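Local coordinates for Zgc:56074 (Danio rerio, PDB 3E9D), which probably hydrolyses fructose 2,6-bisphosphate to fructose 6-phosphate and phosphate, so restraining glycolysis and favouring the pentose phosphate pathway, at residues G43-D48 with T218-F223; R90-A95 with H183-R188; S138-M143 with L234-I239; H193-L198 with Q210-C215. All coordinates share one frame; numbering follows the deposited sequence.

How the contacts relate
Contacts 1 and 3 rest on neighbouring strands of one sheet, 220-230 and 233-246, and meet where F223 CD1 lies 3.8 Å from I239 CG2. Contact 4 packs against both: F223 CD2 is 3.8 Å from L194 CD1, and I239 CD1 is 3.6 Å from L198 CD1. Helix 184-197 joins contact 2, at its N-terminal end, to contact 4, at its C-terminal end, and R188 NE probably hydrogen-bonds F212 O at 2.9 Å. Of the four, contact 2 holds the phosphate in the active site, whereas contact 4 holds a potassium ion. Contacts 1 and 2 have centres 22 Å apart, on opposite sides of the chain's centre.

Contact 1: G43-D48 with T218-F223; sequences GRYLKD and TGISRF
Y45 places CG anti to its backbone N (chi1 -178°), while I220 sets CG1 opposite its carbonyl carbon (chi1 -53°) and extends on to CD1 (chi2 172°); together these torsions bring the isoleucine methyl against the tyrosine ring. I220 CD1 lies 3.7 Å from Y45 CD2 and 4.1 Å from Y45 CE2, so two neighbouring ring carbons share one methyl, which approaches obliquely. L46, the first residue to leave the helical conformation after helix 33-45, adds a branch to the same spot: its CD2 is 4.3 Å from I220 CD1. That CD2 also comes to the edge of the R222 guanidinium, near its plane, at 4.4 Å from R222 NH2. The arginine is not left with an apolar neighbour alone, because its NH2 is hydrogen-bonded to A167 O. Likewise the Y45 ring offers its carbons to I220, while its hydroxyl is engaged by R246. The backbones stay well apart, 9.8 Å between L46 CA and I220 CA, and the space is spanned by side chains that bury 136 Å² in all. On the strand side, backbone bonds from S221 to I8 and from R222 to V242 fix the partner strands, with 220-230 antiparallel to 2-10. A helix end laid by its aliphatic and aromatic side chains onto a sheet strand is the layered alpha/beta packing of the histidine phosphatase fold.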
loop_
_atom_site.group_PDB
_atom_site.type_symbol
_atom_site.label_atom_id
_atom_site.label_comp_id
_atom_site.label_asym_id
_atom_site.label_seq_id
_atom_site.Cartn_x
_atom_site.Cartn_y
_atom_site.Cartn_z
ATOM N N GLY A 43 10.573 10.411 0.337
ATOM C CA GLY A 43 10.338 11.366 -0.760
ATOM C C GLY A 43 11.572 11.574 -1.628
ATOM O O GLY A 43 11.486 11.587 -2.869
ATOM N N ARG A 44 12.721 11.753 -0.973
ATOM C CA ARG A 44 14.022 11.780 -1.667
ATOM C C ARG A 44 14.306 10.480 -2.454
ATOM O O ARG A 44 14.791 10.519 -3.566
ATOM C CB ARG A 44 15.140 12.022 -0.660
ATOM C CG ARG A 44 15.142 13.441 -0.109
ATOM C CD ARG A 44 16.466 13.754 0.612
ATOM N NE ARG A 44 16.639 12.923 1.808
ATOM C CZ ARG A 44 16.148 13.211 3.007
ATOM N NH1 ARG A 44 15.430 14.312 3.214
ATOM N NH2 ARG A 44 16.397 12.393 4.014
ATOM N N TYR A 45 13.983 9.334 -1.867
ATOM C CA TYR A 45 14.206 8.050 -2.540
ATOM C C TYR A 45 13.381 7.920 -3.831
ATOM O O TYR A 45 13.883 7.435 -4.842
ATOM C CB TYR A 45 13.941 6.911 -1.566
ATOM C CG TYR A 45 14.187 5.524 -2.119
ATOM C CD1 TYR A 45 15.483 5.016 -2.220
ATOM C CD2 TYR A 45 13.110 4.701 -2.504
ATOM C CE1 TYR A 45 15.714 3.747 -2.735
ATOM C CE2 TYR A 45 13.329 3.427 -3.012
ATOM C CZ TYR A 45 14.633 2.960 -3.122
ATOM O OH TYR A 45 14.860 1.696 -3.591
ATOM N N LEU A 46 12.147 8.425 -3.804
ATOM C CA LEU A 46 11.223 8.301 -4.927
ATOM C C LEU A 46 11.190 9.535 -5.841
ATOM O O LEU A 46 10.332 9.620 -6.719
ATOM C CB LEU A 46 9.806 8.025 -4.392
ATOM C CG LEU A 46 9.607 6.786 -3.509
ATOM C CD1 LEU A 46 8.212 6.824 -2.819
ATOM C CD2 LEU A 46 9.860 5.494 -4.331
ATOM N N LYS A 47 12.136 10.467 -5.649
ATOM C CA LYS A 47 12.062 11.806 -6.251
ATOM C C LYS A 47 12.119 11.829 -7.768
ATOM O O LYS A 47 11.603 12.766 -8.381
ATOM C CB LYS A 47 13.127 12.754 -5.664
ATOM C CG LYS A 47 14.562 12.529 -6.147
ATOM C CD LYS A 47 15.470 13.617 -5.547
ATOM C CE LYS A 47 16.953 13.487 -5.873
ATOM N NZ LYS A 47 17.334 12.417 -6.808
ATOM N N ASP A 48 12.747 10.808 -8.361
ATOM C CA ASP A 48 12.930 10.752 -9.811
ATOM C C ASP A 48 11.838 9.952 -10.521
ATOM O O ASP A 48 11.937 9.702 -11.731
ATOM C CB ASP A 48 14.311 10.173 -10.178
ATOM C CG ASP A 48 15.466 10.975 -9.567
ATOM O OD1 ASP A 48 15.579 12.186 -9.854
ATOM O OD2 ASP A 48 16.246 10.397 -8.779
ATOM N N THR A 218 6.972 4.021 6.502
ATOM C CA THR A 218 7.509 4.385 5.173
ATOM C C THR A 218 8.155 3.232 4.377
ATOM O O THR A 218 8.868 3.477 3.403
ATOM C CB THR A 218 8.430 5.664 5.174
ATOM O OG1 THR A 218 9.713 5.366 5.752
ATOM C CG2 THR A 218 7.767 6.799 5.935
ATOM N N GLY A 219 7.878 1.990 4.776
ATOM C CA GLY A 219 8.324 0.825 4.000
ATOM C C GLY A 219 7.610 0.865 2.661
ATOM O O GLY A 219 6.433 1.276 2.585
ATOM N N ILE A 220 8.325 0.465 1.606
ATOM C CA ILE A 220 7.866 0.667 0.237
ATOM C C ILE A 220 7.745 -0.672 -0.493
ATOM O O ILE A 220 8.703 -1.467 -0.492
ATOM C CB ILE A 220 8.843 1.598 -0.567
ATOM C CG1 ILE A 220 9.098 2.918 0.188
ATOM C CG2 ILE A 220 8.282 1.865 -1.954
ATOM C CD1 ILE A 220 10.180 3.802 -0.440
ATOM N N SER A 221 6.569 -0.923 -1.088
ATOM C CA SER A 221 6.343 -2.110 -1.918
ATOM C C SER A 221 5.944 -1.715 -3.332
ATOM O O SER A 221 5.454 -0.602 -3.554
ATOM C CB SER A 221 5.233 -3.014 -1.322
ATOM O OG SER A 221 5.489 -3.272 0.057
ATOM N N ARG A 222 6.111 -2.633 -4.283
ATOM C CA ARG A 222 5.790 -2.335 -5.678
ATOM C C ARG A 222 5.234 -3.558 -6.393
ATOM O O ARG A 222 5.835 -4.636 -6.319
ATOM C CB ARG A 222 7.026 -1.819 -6.445
ATOM C CG ARG A 222 6.677 -1.295 -7.889
ATOM C CD ARG A 222 7.895 -0.903 -8.759
ATOM N NE ARG A 222 8.691 0.280 -8.329
ATOM C CZ ARG A 222 8.200 1.242 -7.589
ATOM N NH1 ARG A 222 6.945 1.120 -7.243
ATOM N NH2 ARG A 222 8.918 2.298 -7.196
ATOM N N PHE A 223 4.094 -3.367 -7.069
ATOM C CA PHE A 223 3.498 -4.368 -7.941
ATOM C C PHE A 223 3.268 -3.721 -9.305
ATOM O O PHE A 223 3.017 -2.516 -9.387
ATOM C CB PHE A 223 2.137 -4.872 -7.400
ATOM C CG PHE A 223 2.247 -5.696 -6.140
ATOM C CD1 PHE A 223 2.208 -7.086 -6.205
ATOM C CD2 PHE A 223 2.382 -5.081 -4.891
ATOM C CE1 PHE A 223 2.325 -7.870 -5.041
ATOM C CE2 PHE A 223 2.487 -5.850 -3.716
ATOM C CZ PHE A 223 2.459 -7.258 -3.802
#

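Contact 2: R90-A95 with H183-R188; sequences RGFGVA and HGAFIR. With PO4 (phosphate ion), chain C.
The catalytic pocket of this histidine phosphatase has A185, in the first turn of helix 184-197, packed against R90 and F92 of a neighbouring loop. A185 CB lies 4.0 Å from R90 CB and also meets the edge of the F92 ring, near the ring plane, 4.3 Å from CZ of F92. Beyond CB the arginine leads away from the helix, and its NE is hydrogen-bonded to E123 O. Just before the helix, H183 occupies the N-cap position with CG opposite its carbonyl carbon (chi1 -56°), which brings the imidazole edge to a phosphate ion probably taken from the crystallisation liquor. H183 ND1 donates to phosphate O1 at 2.9 Å, with an N-H...O angle of 148°, and O1 lies near the ring plane. G184 N donates to O2 of the same ion at 2.8 Å and almost straight, 174°, so the amide end of the helix probably adds electrostatic attraction. R10, N17 and R61 hydrogen-bond the ion as well. H183 NE2 is paired with S57 OG, a second-shell hydrogen bond that probably steadies the ring's rotation. A leucine in place of H183 would probably leave phosphate O1 without its imidazole donor and S57 OG without its ring partner. The ring of H11, the residue phosphorylated during turnover, meets that of H183, and E89 bonds A185 N and F186 N; two histidines around a bound anion mark the phosphate pocket of this superfamily.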
loop_
_atom_site.group_PDB
_atom_site.type_symbol
_atom_site.label_atom_id
_atom_site.label_comp_id
_atom_site.label_asym_id
_atom_site.label_seq_id
_atom_site.Cartn_x
_atom_site.Cartn_y
_atom_site.Cartn_z
ATOM N N ARG A 90 -7.129 -0.763 9.331
ATOM C CA ARG A 90 -8.030 -1.665 10.014
ATOM C C ARG A 90 -8.584 -1.038 11.297
ATOM O O ARG A 90 -7.835 -0.466 12.106
ATOM C CB ARG A 90 -7.300 -2.967 10.345
ATOM C CG ARG A 90 -8.169 -3.971 11.076
ATOM C CD ARG A 90 -7.483 -5.337 11.112
ATOM N NE ARG A 90 -8.401 -6.308 11.687
ATOM C CZ ARG A 90 -8.074 -7.551 12.010
ATOM N NH1 ARG A 90 -6.830 -7.999 11.803
ATOM N NH2 ARG A 90 -9.001 -8.340 12.538
ATOM N N GLY A 91 -9.902 -1.136 11.483
ATOM C CA GLY A 91 -10.521 -0.630 12.710
ATOM C C GLY A 91 -10.248 -1.556 13.880
ATOM O O GLY A 91 -10.373 -2.774 13.751
ATOM N N PHE A 92 -9.891 -0.980 15.029
ATOM C CA PHE A 92 -9.624 -1.781 16.234
ATOM C C PHE A 92 -10.615 -1.534 17.369
ATOM O O PHE A 92 -10.428 -2.060 18.454
ATOM C CB PHE A 92 -8.166 -1.584 16.718
ATOM C CG PHE A 92 -7.146 -2.108 15.737
ATOM C CD1 PHE A 92 -6.985 -3.475 15.555
ATOM C CD2 PHE A 92 -6.403 -1.236 14.955
ATOM C CE1 PHE A 92 -6.072 -3.964 14.621
ATOM C CE2 PHE A 92 -5.475 -1.725 14.015
ATOM C CZ PHE A 92 -5.315 -3.072 13.853
ATOM N N GLY A 93 -11.653 -0.728 17.122
ATOM C CA GLY A 93 -12.766 -0.586 18.076
ATOM C C GLY A 93 -12.261 -0.189 19.449
ATOM O O GLY A 93 -11.431 0.730 19.575
ATOM N N VAL A 94 -12.714 -0.899 20.472
ATOM C CA VAL A 94 -12.356 -0.530 21.857
ATOM C C VAL A 94 -10.862 -0.746 22.193
ATOM O O VAL A 94 -10.379 -0.226 23.193
ATOM C CB VAL A 94 -13.237 -1.252 22.909
ATOM C CG1 VAL A 94 -14.700 -0.812 22.781
ATOM C CG2 VAL A 94 -13.083 -2.795 22.807
ATOM N N ALA A 95 -10.142 -1.489 21.353
ATOM C CA ALA A 95 -8.710 -1.744 21.560
ATOM C C ALA A 95 -7.830 -0.574 21.117
ATOM O O ALA A 95 -6.651 -0.500 21.471
ATOM C CB ALA A 95 -8.299 -3.022 20.854
ATOM N N HIS A 183 -1.610 2.188 5.527
ATOM C CA HIS A 183 -1.373 1.806 6.902
ATOM C C HIS A 183 -0.938 0.337 6.997
ATOM O O HIS A 183 -1.251 -0.457 6.110
ATOM C CB HIS A 183 -2.651 2.039 7.700
ATOM C CG HIS A 183 -3.148 3.443 7.609
ATOM N ND1 HIS A 183 -2.769 4.418 8.502
ATOM C CD2 HIS A 183 -3.957 4.047 6.706
ATOM C CE1 HIS A 183 -3.332 5.564 8.160
ATOM N NE2 HIS A 183 -4.060 5.363 7.074
ATOM N N GLY A 184 -0.244 -0.003 8.082
ATOM C CA GLY A 184 0.449 -1.272 8.198
ATOM C C GLY A 184 -0.441 -2.495 8.106
ATOM O O GLY A 184 -0.180 -3.388 7.307
ATOM N N ALA A 185 -1.489 -2.543 8.922
ATOM C CA ALA A 185 -2.369 -3.705 8.920
ATOM C C ALA A 185 -3.099 -3.816 7.586
ATOM O O ALA A 185 -3.142 -4.893 6.989
ATOM C CB ALA A 185 -3.338 -3.682 10.094
ATOM N N PHE A 186 -3.635 -2.693 7.102
ATOM C CA PHE A 186 -4.282 -2.676 5.778
ATOM C C PHE A 186 -3.368 -3.167 4.640
ATOM O O PHE A 186 -3.781 -3.993 3.804
ATOM C CB PHE A 186 -4.775 -1.270 5.445
ATOM C CG PHE A 186 -5.511 -1.189 4.144
ATOM C CD1 PHE A 186 -6.883 -1.426 4.096
ATOM C CD2 PHE A 186 -4.832 -0.865 2.958
ATOM C CE1 PHE A 186 -7.584 -1.339 2.876
ATOM C CE2 PHE A 186 -5.518 -0.792 1.746
ATOM C CZ PHE A 186 -6.900 -1.022 1.707
ATOM N N ILE A 187 -2.139 -2.650 4.597
ATOM C CA ILE A 187 -1.190 -3.020 3.561
ATOM C C ILE A 187 -0.832 -4.501 3.653
ATOM O O ILE A 187 -0.733 -5.174 2.632
ATOM C CB ILE A 187 0.111 -2.111 3.586
ATOM C CG1 ILE A 187 -0.213 -0.689 3.076
ATOM C CG2 ILE A 187 1.228 -2.729 2.765
ATOM C CD1 ILE A 187 0.828 0.396 3.512
ATOM N N ARG A 188 -0.641 -5.001 4.875
ATOM C CA ARG A 188 -0.297 -6.403 5.059
ATOM C C ARG A 188 -1.394 -7.295 4.517
ATOM O O ARG A 188 -1.121 -8.247 3.779
ATOM C CB ARG A 188 -0.052 -6.734 6.534
ATOM C CG ARG A 188 0.771 -8.013 6.698
ATOM C CD ARG A 188 1.220 -8.178 8.152
ATOM N NE ARG A 188 2.129 -9.316 8.286
ATOM C CZ ARG A 188 2.532 -9.819 9.453
ATOM N NH1 ARG A 188 2.091 -9.284 10.586
ATOM N NH2 ARG A 188 3.365 -10.860 9.483
HETATM P P PO4 C . -0.792 2.315 11.305
HETATM O O1 PO4 C . -1.828 3.362 10.985
HETATM O O2 PO4 C . 0.002 1.892 10.091
HETATM O O3 PO4 C . 0.198 2.846 12.316
HETATM O O4 PO4 C . -1.457 1.108 11.930
#

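Contact 3: S138-M143 with L234-I239; sequences SLFQRM and LRATRI
Helix 125-146 lies across the outermost strand 233-246 of the sheet, and the crossing is made chiefly by F140 against L234 and A236. The local axes come within 8.7 Å of each other and their N-to-C directions differ by 110°, so the helix runs transverse to the strand. F140 sets its ring opposite its own carbonyl carbon (chi1 -65°), which leaves CB beside L234, 4.2 Å from L234 CB, and sends the far end of the ring along to A236. There F140 CZ is 4.0 Å from A236 CB, while F140 CE2 stands 3.9 Å from A236 N, approached obliquely. The oxygen of L234 lies at the ring's edge, near its plane. This is the alpha/beta layering of the histidine phosphatase fold, in which the inner side of the helix also reaches other strands of the sheet: F140 touches F4, and L139 and M143 touch F55. L234 CD1 settles on the helix backbone itself, 3.6 Å from F140 O and likewise 3.6 Å from Q141 CA. Q141 bends at its second torsion (chi2 62°) and crosses L234 at about a right angle, so that its OE1 is 3.5 Å from L234 CD1. Its NE2 is hydrogen-bonded to E145 OE2 one turn further on. Past A236 the strand turns a corner, where T237 and R238 both face T226 in a classic beta bulge.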
loop_
_atom_site.group_PDB
_atom_site.type_symbol
_atom_site.label_atom_id
_atom_site.label_comp_id
_atom_site.label_asym_id
_atom_site.label_seq_id
_atom_site.Cartn_x
_atom_site.Cartn_y
_atom_site.Cartn_z
ATOM N N SER A 138 -12.117 0.313 -7.997
ATOM C CA SER A 138 -12.113 1.753 -8.242
ATOM C C SER A 138 -10.815 2.230 -8.941
ATOM O O SER A 138 -10.852 3.038 -9.887
ATOM C CB SER A 138 -12.284 2.459 -6.886
ATOM O OG SER A 138 -12.273 3.862 -7.017
ATOM N N LEU A 139 -9.677 1.733 -8.454
ATOM C CA LEU A 139 -8.364 2.009 -9.025
ATOM C C LEU A 139 -8.281 1.629 -10.510
ATOM O O LEU A 139 -7.869 2.446 -11.331
ATOM C CB LEU A 139 -7.268 1.263 -8.249
ATOM C CG LEU A 139 -5.846 1.353 -8.823
ATOM C CD1 LEU A 139 -5.344 2.798 -8.683
ATOM C CD2 LEU A 139 -4.902 0.355 -8.131
ATOM N N PHE A 140 -8.652 0.396 -10.835
ATOM C CA PHE A 140 -8.605 -0.064 -12.224
ATOM C C PHE A 140 -9.449 0.842 -13.133
ATOM O O PHE A 140 -9.012 1.220 -14.230
ATOM C CB PHE A 140 -9.101 -1.517 -12.386
ATOM C CG PHE A 140 -8.246 -2.567 -11.696
ATOM C CD1 PHE A 140 -6.994 -2.263 -11.168
ATOM C CD2 PHE A 140 -8.709 -3.880 -11.602
ATOM C CE1 PHE A 140 -6.222 -3.247 -10.541
ATOM C CE2 PHE A 140 -7.939 -4.878 -10.978
ATOM C CZ PHE A 140 -6.701 -4.555 -10.440
ATOM N N GLN A 141 -10.664 1.150 -12.688
ATOM C CA GLN A 141 -11.588 1.941 -13.496
ATOM C C GLN A 141 -11.019 3.344 -13.741
ATOM O O GLN A 141 -11.023 3.834 -14.875
ATOM C CB GLN A 141 -12.979 1.999 -12.849
ATOM C CG GLN A 141 -14.002 2.871 -13.606
ATOM C CD GLN A 141 -14.295 2.366 -15.027
ATOM O OE1 GLN A 141 -14.371 1.156 -15.275
ATOM N NE2 GLN A 141 -14.472 3.301 -15.966
ATOM N N ARG A 142 -10.495 3.960 -12.684
ATOM C CA ARG A 142 -9.883 5.285 -12.797
ATOM C C ARG A 142 -8.621 5.298 -13.672
ATOM O O ARG A 142 -8.436 6.217 -14.452
ATOM C CB ARG A 142 -9.571 5.874 -11.409
ATOM C CG ARG A 142 -9.055 7.338 -11.468
ATOM C CD ARG A 142 -8.563 7.823 -10.111
ATOM N NE ARG A 142 -9.668 7.915 -9.153
ATOM C CZ ARG A 142 -10.408 9.008 -8.958
ATOM N NH1 ARG A 142 -10.167 10.119 -9.646
ATOM N NH2 ARG A 142 -11.395 8.988 -8.073
ATOM N N MET A 143 -7.751 4.296 -13.525
ATOM C CA MET A 143 -6.526 4.219 -14.339
ATOM C C MET A 143 -6.893 4.018 -15.813
ATOM O O MET A 143 -6.305 4.637 -16.708
ATOM C CB MET A 143 -5.579 3.091 -13.878
ATOM C CG MET A 143 -4.961 3.253 -12.455
ATOM S SD MET A 143 -4.079 4.835 -12.176
ATOM C CE MET A 143 -5.374 5.720 -11.351
ATOM N N LEU A 234 -13.427 -4.660 -15.853
ATOM C CA LEU A 234 -11.970 -4.640 -15.787
ATOM C C LEU A 234 -11.439 -5.711 -14.845
ATOM O O LEU A 234 -11.934 -5.888 -13.734
ATOM C CB LEU A 234 -11.446 -3.265 -15.359
ATOM C CG LEU A 234 -11.667 -2.166 -16.392
ATOM C CD1 LEU A 234 -11.517 -0.834 -15.731
ATOM C CD2 LEU A 234 -10.712 -2.320 -17.586
ATOM N N ARG A 235 -10.423 -6.419 -15.310
ATOM C CA ARG A 235 -9.799 -7.477 -14.529
ATOM C C ARG A 235 -8.294 -7.433 -14.731
ATOM O O ARG A 235 -7.822 -7.154 -15.830
ATOM C CB ARG A 235 -10.331 -8.845 -14.980
ATOM C CG ARG A 235 -11.730 -9.129 -14.486
ATOM C CD ARG A 235 -12.462 -10.112 -15.398
ATOM N NE ARG A 235 -13.914 -10.051 -15.218
ATOM C CZ ARG A 235 -14.566 -10.605 -14.200
ATOM N NH1 ARG A 235 -13.898 -11.265 -13.252
ATOM N NH2 ARG A 235 -15.889 -10.496 -14.123
ATOM N N ALA A 236 -7.563 -7.730 -13.665
ATOM C CA ALA A 236 -6.124 -7.931 -13.736
ATOM C C ALA A 236 -5.840 -9.308 -14.315
ATOM O O ALA A 236 -6.303 -10.320 -13.788
ATOM C CB ALA A 236 -5.484 -7.795 -12.354
ATOM N N THR A 237 -5.102 -9.347 -15.411
ATOM C CA THR A 237 -4.688 -10.610 -15.991
ATOM C C THR A 237 -3.299 -11.011 -15.470
ATOM O O THR A 237 -2.997 -12.196 -15.360
ATOM C CB THR A 237 -4.641 -10.536 -17.498
ATOM O OG1 THR A 237 -3.903 -9.378 -17.876
ATOM C CG2 THR A 237 -6.070 -10.458 -18.080
ATOM N N ARG A 238 -2.469 -10.018 -15.160
ATOM C CA ARG A 238 -1.153 -10.279 -14.584
ATOM C C ARG A 238 -0.887 -9.305 -13.442
ATOM O O ARG A 238 -1.169 -8.117 -13.563
ATOM C CB ARG A 238 -0.076 -10.152 -15.649
ATOM C CG ARG A 238 1.343 -10.443 -15.144
ATOM C CD ARG A 238 2.307 -10.488 -16.317
ATOM N NE ARG A 238 1.848 -11.467 -17.301
ATOM C CZ ARG A 238 2.275 -11.541 -18.558
ATOM N NH1 ARG A 238 3.193 -10.693 -19.008
ATOM N NH2 ARG A 238 1.788 -12.479 -19.361
ATOM N N ILE A 239 -0.393 -9.837 -12.327
ATOM C CA ILE A 239 0.094 -9.045 -11.204
ATOM C C ILE A 239 1.528 -9.525 -10.939
ATOM O O ILE A 239 1.767 -10.725 -10.724
ATOM C CB ILE A 239 -0.810 -9.216 -9.956
ATOM C CG1 ILE A 239 -2.268 -8.848 -10.309
ATOM C CG2 ILE A 239 -0.273 -8.383 -8.775
ATOM C CD1 ILE A 239 -3.290 -9.209 -9.250
#

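Contact 4: H193-L198 with Q210-C215; sequences HLVEDL and QVFSPC. With K (potassium ion), chain E.
V195 can be followed outward from CB, which stands 4.2 Å from F212 CE1. Its CG1, opposite the backbone N (chi1 171°), meets the end of the same ring at 3.8 Å from F212 CZ, an oblique touch between side chains arriving from opposite directions. Its other branch, CG2, reaches V211 tip to tip, 3.9 Å from V211 CG1. That V211 methyl in turn lies over one face of the F212 ring, offset toward the rim, so V195, V211 and F212 close a small apolar triangle. R192 adds a cation-pi contact to the ring, and L202 touches both valines. Behind V195 the helix ends in a wider pi-type turn with weak backbone bonds from D197 N and L198 N to H193 O. The carbonyl oxygens at this end face a potassium ion: V195 O and L198 O each bind it at 2.7 Å, with E196 O and a water more distant, both at 3.2 Å. H193 ND1 donates to D197 OD2 at 2.9 Å (163°), in the imidazole plane and to the anti lone pair, and D197 also has a salt bridge to K129. On the other segment S213 OG and S213 N both donate to Q210 O, two bonds that probably steady the turn after helix 208-211. The chemistry is thus divided within one residue: V195 gives hydrocarbon to the packing and its backbone oxygen to the metal, and these protein ligands bind potassium through neutral carbonyls.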
loop_
_atom_site.group_PDB
_atom_site.type_symbol
_atom_site.label_atom_id
_atom_site.label_comp_id
_atom_site.label_asym_id
_atom_site.label_seq_id
_atom_site.Cartn_x
_atom_site.Cartn_y
_atom_site.Cartn_z
ATOM N N HIS A 193 -3.679 -10.522 -0.127
ATOM C CA HIS A 193 -4.735 -10.668 -1.133
ATOM C C HIS A 193 -4.147 -10.745 -2.562
ATOM O O HIS A 193 -4.455 -11.653 -3.326
ATOM C CB HIS A 193 -5.763 -9.538 -1.064
ATOM C CG HIS A 193 -6.767 -9.597 -2.178
ATOM N ND1 HIS A 193 -7.677 -10.630 -2.300
ATOM C CD2 HIS A 193 -6.984 -8.777 -3.236
ATOM C CE1 HIS A 193 -8.412 -10.437 -3.384
ATOM N NE2 HIS A 193 -8.022 -9.314 -3.959
ATOM N N LEU A 194 -3.280 -9.795 -2.890
ATOM C CA LEU A 194 -2.604 -9.766 -4.191
ATOM C C LEU A 194 -1.814 -11.044 -4.475
ATOM O O LEU A 194 -1.933 -11.623 -5.558
ATOM C CB LEU A 194 -1.684 -8.553 -4.272
ATOM C CG LEU A 194 -2.340 -7.161 -4.357
ATOM C CD1 LEU A 194 -1.269 -6.099 -4.477
ATOM C CD2 LEU A 194 -3.358 -7.026 -5.508
ATOM N N VAL A 195 -1.055 -11.510 -3.482
ATOM C CA VAL A 195 -0.124 -12.620 -3.684
ATOM C C VAL A 195 -0.809 -13.989 -3.628
ATOM O O VAL A 195 -0.587 -14.846 -4.489
ATOM C CB VAL A 195 1.032 -12.544 -2.662
ATOM C CG1 VAL A 195 1.879 -13.809 -2.706
ATOM C CG2 VAL A 195 1.893 -11.294 -2.962
ATOM N N GLU A 196 -1.649 -14.189 -2.621
ATOM C CA GLU A 196 -2.265 -15.478 -2.366
ATOM C C GLU A 196 -3.626 -15.654 -3.075
ATOM O O GLU A 196 -3.850 -16.658 -3.773
ATOM C CB GLU A 196 -2.378 -15.682 -0.853
ATOM C CG GLU A 196 -2.310 -17.108 -0.408
ATOM C CD GLU A 196 -2.165 -17.242 1.101
ATOM O OE1 GLU A 196 -1.428 -18.163 1.544
ATOM O OE2 GLU A 196 -2.789 -16.439 1.833
ATOM N N ASP A 197 -4.520 -14.676 -2.938
ATOM C CA ASP A 197 -5.876 -14.805 -3.494
ATOM C C ASP A 197 -5.909 -14.670 -4.998
ATOM O O ASP A 197 -6.749 -15.266 -5.646
ATOM C CB ASP A 197 -6.835 -13.777 -2.882
ATOM C CG ASP A 197 -7.027 -13.971 -1.386
ATOM O OD1 ASP A 197 -6.738 -15.079 -0.869
ATOM O OD2 ASP A 197 -7.456 -13.006 -0.725
ATOM N N LEU A 198 -5.010 -13.877 -5.559
ATOM C CA LEU A 198 -5.033 -13.619 -7.003
ATOM C C LEU A 198 -3.907 -14.364 -7.723
ATOM O O LEU A 198 -2.966 -14.835 -7.073
ATOM C CB LEU A 198 -4.948 -12.107 -7.269
ATOM C CG LEU A 198 -6.050 -11.266 -6.581
ATOM C CD1 LEU A 198 -5.950 -9.791 -6.968
ATOM C CD2 LEU A 198 -7.469 -11.799 -6.886
ATOM N N GLN A 210 9.534 -12.644 3.876
ATOM C CA GLN A 210 9.622 -11.222 3.574
ATOM C C GLN A 210 8.324 -10.708 2.957
ATOM O O GLN A 210 7.800 -9.673 3.385
ATOM C CB GLN A 210 10.826 -10.911 2.668
ATOM C CG GLN A 210 10.943 -9.440 2.237
ATOM C CD GLN A 210 11.195 -8.509 3.412
ATOM O OE1 GLN A 210 11.620 -8.954 4.477
ATOM N NE2 GLN A 210 10.913 -7.216 3.233
ATOM N N VAL A 211 7.823 -11.411 1.942
ATOM C CA VAL A 211 6.568 -11.015 1.266
ATOM C C VAL A 211 5.456 -10.739 2.280
ATOM O O VAL A 211 4.732 -9.755 2.160
ATOM C CB VAL A 211 6.088 -12.101 0.266
ATOM C CG1 VAL A 211 4.748 -11.716 -0.332
ATOM C CG2 VAL A 211 7.125 -12.295 -0.829
ATOM N N PHE A 212 5.324 -11.613 3.270
ATOM C CA PHE A 212 4.220 -11.538 4.212
ATOM C C PHE A 212 4.554 -10.828 5.547
ATOM O O PHE A 212 3.751 -10.860 6.482
ATOM C CB PHE A 212 3.667 -12.948 4.477
ATOM C CG PHE A 212 3.091 -13.618 3.247
ATOM C CD1 PHE A 212 2.092 -12.990 2.493
ATOM C CD2 PHE A 212 3.541 -14.871 2.845
ATOM C CE1 PHE A 212 1.541 -13.603 1.347
ATOM C CE2 PHE A 212 3.007 -15.491 1.690
ATOM C CZ PHE A 212 1.998 -14.866 0.952
ATOM N N SER A 213 5.714 -10.174 5.619
ATOM C CA SER A 213 6.155 -9.490 6.850
ATOM C C SER A 213 5.369 -8.192 7.127
ATOM O O SER A 213 4.720 -7.651 6.219
ATOM C CB SER A 213 7.671 -9.216 6.783
ATOM O OG SER A 213 7.960 -8.307 5.737
ATOM N N PRO A 214 5.393 -7.700 8.391
ATOM C CA PRO A 214 4.734 -6.414 8.656
ATOM C C PRO A 214 5.531 -5.263 8.007
ATOM O O PRO A 214 6.763 -5.344 7.927
ATOM C CB PRO A 214 4.730 -6.306 10.186
ATOM C CG PRO A 214 5.790 -7.264 10.686
ATOM C CD PRO A 214 6.084 -8.262 9.574
ATOM N N CYS A 215 4.847 -4.244 7.495
ATOM C CA CYS A 215 5.525 -3.136 6.813
ATOM C C CYS A 215 6.036 -2.097 7.806
ATOM O O CYS A 215 5.275 -1.656 8.682
ATOM C CB CYS A 215 4.601 -2.448 5.810
ATOM S SG CYS A 215 5.512 -1.252 4.746
HETATM K K K E . -1.567 -16.822 -6.002
HETATM O O HOH W 1 1.523 -16.036 -5.760
#